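Alpha-Amylase (Thermotoga maritima, PDB 2B5D) belongs to glycosyl hydrolase family 57 and is built around a curled, mainly parallel beta sheet wrapped in helices. Local coordinates at residues I5-H10 with I344-D349; R52-I57 with K136-T141. All coordinates share one frame; numbering follows the deposited sequence.

Interaction 1 (I5-H10 with I344-D349); sequences ILIFLH and IVAPFD
Two parallel strands of the distorted beta/alpha barrel expected of family 57, I5-H10 and I344-D349, run in register with I5 beside I344. Five backbone bonds join them. F8 N meets A346 O at 2.7 Å with an almost linear N-H...O, although it stands 41° out of the carbonyl plane. P347 fits because its nitrogen faces away from I5-H10, so its missing N-H costs this ladder nothing; its CA-H instead leans on F8 O.

On one face L6 and V345 lie side by side, CD2 4.1 Å from CG2. F8 crosses P347 at about a right angle; its CG, anti to the backbone N (chi1 -180°), brings CD2 to 3.8 Å from P347 CB. D349 OD1 lies only loosely at the edge of the H10 ring, 4.5 Å from CD2; ND1 bonds S56 OG and NE2 bonds H146 instead. On the other face the small A346 takes I7 CD1 against its CB at 4.0 Å.

The L6, F8 and H10 face looks inward, where F8 and H10 meet W182, and F205 meets F8. The I5 and I7 face is covered by helix 360-373, while strands 377-379 and 53-57 bond in turn to the other edge of strand 3-11, through I5 and L9.

Interaction 2 (R52-I57 with K136-T141); sequences RLTMSI and KLEIVT
With CG anti to the backbone N in both L53 (chi1 172°) and L137 (chi1 -174°), the two leucines stand side by side and point the same way, L53 CD2 3.8 Å from L137 CD1. M55 turns its CG between the backbone N and the carbonyl carbon (chi1 66°), and the side chain then runs obliquely across L137, its sulfur SD 3.8 Å from L137 CD1. That single methyl therefore touches a leucine and a methionine at once. Further along the same face, I57 lays CG1 against I139 CG2. Branched and flexible apolar chains suit this place, because helix 125-134 lies over it: F128 reaches M55 and I57, and Y131 reaches L137, while F45 of helix 27-47 covers both leucines.

The strands are parallel neighbours in the barrel-like sheet of the family 57 domain, and the chain between them is mostly helical and contains no strand. Their backbones zip through L53 N to K136 O, E138 N to L53 O, M55 N to E138 O at 2.7 Å and V140 N to M55 O; the last rung, I57 N to V140 O, is weak at 3.5 Å.

The opposite face is more polar. T54 uses both branches: methyl CG2 packs 3.6 Å from E138 CG and also touches V140, while OG1 bonds to A382 N, so a buried hydroxyl is satisfied. S56 sets its CB 3.9 Å from V140 CG2. At the start of the strands the long chain of R52 crosses K136 at about a right angle, NH2 near CG, with its guanidinium held by salt bridges to E384 and D50. At the far end a water donates to I57 O and also bonds T141 OG1, bridging the two strands where the direct ladder has weakened.

Strand 3-11 lies between strands 343-349 and 53-57, so interactions 1 and 2 are consecutive parts of one sheet, their centres about 10 Å apart, with interaction 2 nested in the chain loop that interaction 1 closes. The join is direct: L9 O is 3.0 Å from S56 N, probably a hydrogen bond, and L6 CD1 packs 3.3 Å from T54 OG1. S56 OG, 2.7 Å from H10 ND1, probably bonds it and would fix the rotation of that imidazole, whose NE2 bonds H146. H10, S56 and D349 all lie near the C-terminal ends of their strands, the end at which beta/alpha barrels characteristically carry their active sites.

Interaction 1 (I5-H10 with I344-D349)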
loop_
_atom_site.group_PDB
_atom_site.type_symbol
_atom_site.label_atom_id
_atom_site.label_comp_id
_atom_site.label_asym_id
_atom_site.label_seq_id
_atom_site.Cartn_x
_atom_site.Cartn_y
_atom_site.Cartn_z
ATOM N N ILE A 5 42.463 -24.904 -8.310
ATOM C CA ILE A 5 41.163 -24.257 -8.456
ATOM C C ILE A 5 40.274 -24.505 -7.278
ATOM O O ILE A 5 39.926 -25.661 -6.961
ATOM C CB ILE A 5 40.473 -24.264 -9.939
ATOM C CG1 ILE A 5 39.907 -25.618 -10.336
ATOM C CG2 ILE A 5 41.398 -23.627 -11.071
ATOM C CD1 ILE A 5 38.418 -25.726 -9.946
ATOM N N LEU A 6 39.959 -23.418 -6.579
ATOM C CA LEU A 6 39.089 -23.537 -5.405
ATOM C C LEU A 6 37.684 -22.965 -5.679
ATOM O O LEU A 6 37.473 -21.749 -5.688
ATOM C CB LEU A 6 39.799 -23.035 -4.112
ATOM C CG LEU A 6 39.174 -22.578 -2.781
ATOM C CD1 LEU A 6 37.990 -23.368 -2.247
ATOM C CD2 LEU A 6 40.267 -22.368 -1.694
ATOM N N ILE A 7 36.747 -23.877 -5.952
ATOM C CA ILE A 7 35.354 -23.490 -6.199
ATOM C C ILE A 7 34.648 -23.426 -4.866
ATOM O O ILE A 7 34.623 -24.380 -4.099
ATOM C CB ILE A 7 34.568 -24.473 -7.180
ATOM C CG1 ILE A 7 35.154 -24.498 -8.598
ATOM C CG2 ILE A 7 33.077 -24.111 -7.245
ATOM C CD1 ILE A 7 35.600 -23.131 -9.132
ATOM N N PHE A 8 34.031 -22.296 -4.602
ATOM C CA PHE A 8 33.282 -22.174 -3.359
ATOM C C PHE A 8 31.798 -21.860 -3.637
ATOM O O PHE A 8 31.476 -20.885 -4.324
ATOM C CB PHE A 8 33.937 -21.114 -2.427
ATOM C CG PHE A 8 33.207 -20.958 -1.126
ATOM C CD1 PHE A 8 33.613 -21.669 0.022
ATOM C CD2 PHE A 8 32.075 -20.157 -1.054
ATOM C CE1 PHE A 8 32.904 -21.570 1.242
ATOM C CE2 PHE A 8 31.345 -20.060 0.151
ATOM C CZ PHE A 8 31.766 -20.743 1.303
ATOM N N LEU A 9 30.915 -22.689 -3.095
ATOM C CA LEU A 9 29.476 -22.456 -3.095
ATOM C C LEU A 9 28.950 -22.038 -1.741
ATOM O O LEU A 9 29.080 -22.787 -0.734
ATOM C CB LEU A 9 28.736 -23.749 -3.469
ATOM C CG LEU A 9 29.002 -24.355 -4.849
ATOM C CD1 LEU A 9 28.081 -25.562 -5.096
ATOM C CD2 LEU A 9 28.901 -23.321 -5.955
ATOM N N HIS A 10 28.308 -20.873 -1.731
ATOM C CA HIS A 10 27.594 -20.377 -0.562
ATOM C C HIS A 10 26.091 -20.791 -0.574
ATOM O O HIS A 10 25.282 -20.289 -1.405
ATOM C CB HIS A 10 27.712 -18.849 -0.494
ATOM C CG HIS A 10 27.021 -18.245 0.678
ATOM N ND1 HIS A 10 27.146 -18.753 1.958
ATOM C CD2 HIS A 10 26.241 -17.141 0.785
ATOM C CE1 HIS A 10 26.444 -18.006 2.791
ATOM N NE2 HIS A 10 25.909 -17.005 2.109
ATOM N N ILE A 344 43.168 -20.221 -7.121
ATOM C CA ILE A 344 42.221 -19.326 -7.762
ATOM C C ILE A 344 40.967 -19.551 -6.978
ATOM O O ILE A 344 40.437 -20.703 -6.936
ATOM C CB ILE A 344 42.104 -19.656 -9.295
ATOM C CG1 ILE A 344 43.439 -19.275 -9.980
ATOM C CG2 ILE A 344 40.903 -18.979 -9.873
ATOM C CD1 ILE A 344 43.742 -19.963 -11.336
ATOM N N VAL A 345 40.551 -18.505 -6.260
ATOM C CA VAL A 345 39.361 -18.672 -5.382
ATOM C C VAL A 345 38.117 -18.088 -6.049
ATOM O O VAL A 345 38.039 -16.857 -6.339
ATOM C CB VAL A 345 39.527 -18.088 -3.935
ATOM C CG1 VAL A 345 38.229 -18.407 -3.049
ATOM C CG2 VAL A 345 40.797 -18.640 -3.257
ATOM N N ALA A 346 37.170 -18.980 -6.293
ATOM C CA ALA A 346 35.949 -18.624 -7.052
ATOM C C ALA A 346 34.657 -19.051 -6.314
ATOM O O ALA A 346 34.246 -20.229 -6.377
ATOM C CB ALA A 346 36.021 -19.237 -8.471
ATOM N N PRO A 347 34.097 -18.127 -5.510
ATOM C CA PRO A 347 32.876 -18.328 -4.761
ATOM C C PRO A 347 31.601 -17.888 -5.481
ATOM O O PRO A 347 31.543 -16.795 -6.060
ATOM C CB PRO A 347 33.071 -17.448 -3.534
ATOM C CG PRO A 347 33.857 -16.346 -4.024
ATOM C CD PRO A 347 34.717 -16.838 -5.151
ATOM N N PHE A 348 30.581 -18.728 -5.392
ATOM C CA PHE A 348 29.293 -18.392 -5.950
ATOM C C PHE A 348 28.220 -18.751 -4.986
ATOM O O PHE A 348 28.329 -19.729 -4.256
ATOM C CB PHE A 348 29.113 -19.114 -7.298
ATOM C CG PHE A 348 30.316 -18.979 -8.161
ATOM C CD1 PHE A 348 31.109 -20.074 -8.458
ATOM C CD2 PHE A 348 30.733 -17.693 -8.571
ATOM C CE1 PHE A 348 32.254 -19.914 -9.226
ATOM C CE2 PHE A 348 31.877 -17.516 -9.315
ATOM C CZ PHE A 348 32.652 -18.632 -9.654
ATOM N N ASP A 349 27.189 -17.918 -4.995
ATOM C CA ASP A 349 25.897 -18.281 -4.478
ATOM C C ASP A 349 25.422 -19.645 -4.980
ATOM O O ASP A 349 25.331 -19.856 -6.168
ATOM C CB ASP A 349 24.926 -17.211 -4.902
ATOM C CG ASP A 349 24.078 -16.782 -3.792
ATOM O OD1 ASP A 349 24.472 -15.814 -3.080
ATOM O OD2 ASP A 349 23.031 -17.458 -3.618
#

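Interaction 2 (R52-I57 with K136-T141)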
loop_
_atom_site.group_PDB
_atom_site.type_symbol
_atom_site.label_atom_id
_atom_site.label_comp_id
_atom_site.label_asym_id
_atom_site.label_seq_id
_atom_site.Cartn_x
_atom_site.Cartn_y
_atom_site.Cartn_z
ATOM N N ARG A 52 36.697 -31.960 -5.968
ATOM C CA ARG A 52 37.023 -31.216 -4.741
ATOM C C ARG A 52 36.193 -29.930 -4.716
ATOM O O ARG A 52 36.215 -29.149 -5.666
ATOM C CB ARG A 52 38.508 -30.845 -4.657
ATOM C CG ARG A 52 39.490 -31.978 -4.469
ATOM C CD ARG A 52 39.201 -32.797 -3.237
ATOM N NE ARG A 52 40.269 -33.754 -3.045
ATOM C CZ ARG A 52 40.268 -34.991 -3.524
ATOM N NH1 ARG A 52 41.315 -35.765 -3.308
ATOM N NH2 ARG A 52 39.234 -35.461 -4.214
ATOM N N LEU A 53 35.493 -29.706 -3.607
ATOM C CA LEU A 53 34.596 -28.555 -3.489
ATOM C C LEU A 53 34.456 -28.136 -2.040
ATOM O O LEU A 53 34.361 -28.977 -1.135
ATOM C CB LEU A 53 33.217 -28.885 -4.102
ATOM C CG LEU A 53 32.056 -27.903 -3.938
ATOM C CD1 LEU A 53 32.214 -26.735 -4.871
ATOM C CD2 LEU A 53 30.653 -28.576 -4.076
ATOM N N THR A 54 34.484 -26.827 -1.842
ATOM C CA THR A 54 34.205 -26.203 -0.572
ATOM C C THR A 54 32.863 -25.475 -0.595
ATOM O O THR A 54 32.519 -24.815 -1.559
ATOM C CB THR A 54 35.331 -25.209 -0.203
ATOM O OG1 THR A 54 36.605 -25.797 -0.534
ATOM C CG2 THR A 54 35.296 -24.856 1.275
ATOM N N MET A 55 32.097 -25.598 0.478
ATOM C CA MET A 55 30.815 -24.912 0.554
ATOM C C MET A 55 30.484 -24.541 1.997
ATOM O O MET A 55 30.985 -25.123 2.916
ATOM C CB MET A 55 29.680 -25.765 -0.067
ATOM C CG MET A 55 29.383 -27.025 0.686
ATOM S SD MET A 55 28.127 -28.082 -0.062
ATOM C CE MET A 55 26.612 -27.106 0.092
ATOM N N SER A 56 29.666 -23.517 2.147
ATOM C CA SER A 56 29.010 -23.177 3.395
ATOM C C SER A 56 27.659 -23.848 3.382
ATOM O O SER A 56 27.032 -24.002 2.314
ATOM C CB SER A 56 28.798 -21.660 3.465
ATOM O OG SER A 56 27.853 -21.254 2.485
ATOM N N ILE A 57 27.228 -24.295 4.561
ATOM C CA ILE A 57 25.828 -24.563 4.825
ATOM C C ILE A 57 25.560 -23.788 6.092
ATOM O O ILE A 57 26.053 -24.163 7.175
ATOM C CB ILE A 57 25.532 -26.054 4.981
ATOM C CG1 ILE A 57 26.096 -26.803 3.762
ATOM C CG2 ILE A 57 24.004 -26.272 5.114
ATOM C CD1 ILE A 57 25.832 -28.288 3.754
ATOM N N LYS A 136 36.505 -35.037 -0.167
ATOM C CA LYS A 136 36.177 -34.450 -1.460
ATOM C C LYS A 136 35.376 -33.157 -1.281
ATOM O O LYS A 136 35.482 -32.226 -2.105
ATOM C CB LYS A 136 35.377 -35.446 -2.301
ATOM C CG LYS A 136 36.030 -36.822 -2.444
ATOM C CD LYS A 136 35.439 -37.614 -3.608
ATOM C CE LYS A 136 34.280 -38.511 -3.150
ATOM N NZ LYS A 136 34.416 -39.896 -3.727
ATOM N N LEU A 137 34.591 -33.108 -0.207
ATOM C CA LEU A 137 33.828 -31.918 0.153
ATOM C C LEU A 137 34.376 -31.347 1.458
ATOM O O LEU A 137 34.773 -32.094 2.360
ATOM C CB LEU A 137 32.346 -32.251 0.326
ATOM C CG LEU A 137 31.385 -31.091 0.558
ATOM C CD1 LEU A 137 31.256 -30.197 -0.717
ATOM C CD2 LEU A 137 30.059 -31.661 0.926
ATOM N N GLU A 138 34.404 -30.019 1.523
ATOM C CA GLU A 138 34.770 -29.265 2.699
ATOM C C GLU A 138 33.617 -28.258 2.917
ATOM O O GLU A 138 33.242 -27.492 1.992
ATOM C CB GLU A 138 36.145 -28.603 2.461
ATOM C CG GLU A 138 36.560 -27.471 3.371
ATOM C CD GLU A 138 36.845 -27.901 4.813
ATOM O OE1 GLU A 138 37.196 -26.999 5.601
ATOM O OE2 GLU A 138 36.718 -29.097 5.190
ATOM N N ILE A 139 33.006 -28.343 4.105
ATOM C CA ILE A 139 31.872 -27.516 4.523
ATOM C C ILE A 139 32.294 -26.616 5.669
ATOM O O ILE A 139 32.684 -27.096 6.732
ATOM C CB ILE A 139 30.701 -28.374 5.069
ATOM C CG1 ILE A 139 30.381 -29.548 4.156
ATOM C CG2 ILE A 139 29.502 -27.519 5.380
ATOM C CD1 ILE A 139 29.545 -30.556 4.830
ATOM N N VAL A 140 32.215 -25.310 5.422
ATOM C CA VAL A 140 32.498 -24.292 6.386
ATOM C C VAL A 140 31.182 -23.790 7.050
ATOM O O VAL A 140 30.071 -24.000 6.521
ATOM C CB VAL A 140 33.252 -23.160 5.708
ATOM C CG1 VAL A 140 34.445 -23.733 4.909
ATOM C CG2 VAL A 140 32.346 -22.355 4.798
ATOM N N THR A 141 31.300 -23.166 8.216
ATOM C CA THR A 141 30.127 -22.646 8.926
ATOM C C THR A 141 29.903 -21.200 8.495
ATOM O O THR A 141 30.617 -20.696 7.631
ATOM C CB THR A 141 30.287 -22.746 10.520
ATOM O OG1 THR A 141 29.093 -22.270 11.158
ATOM C CG2 THR A 141 31.417 -21.906 11.024
HETATM O O HOH W 1 27.073 -23.746 9.708
#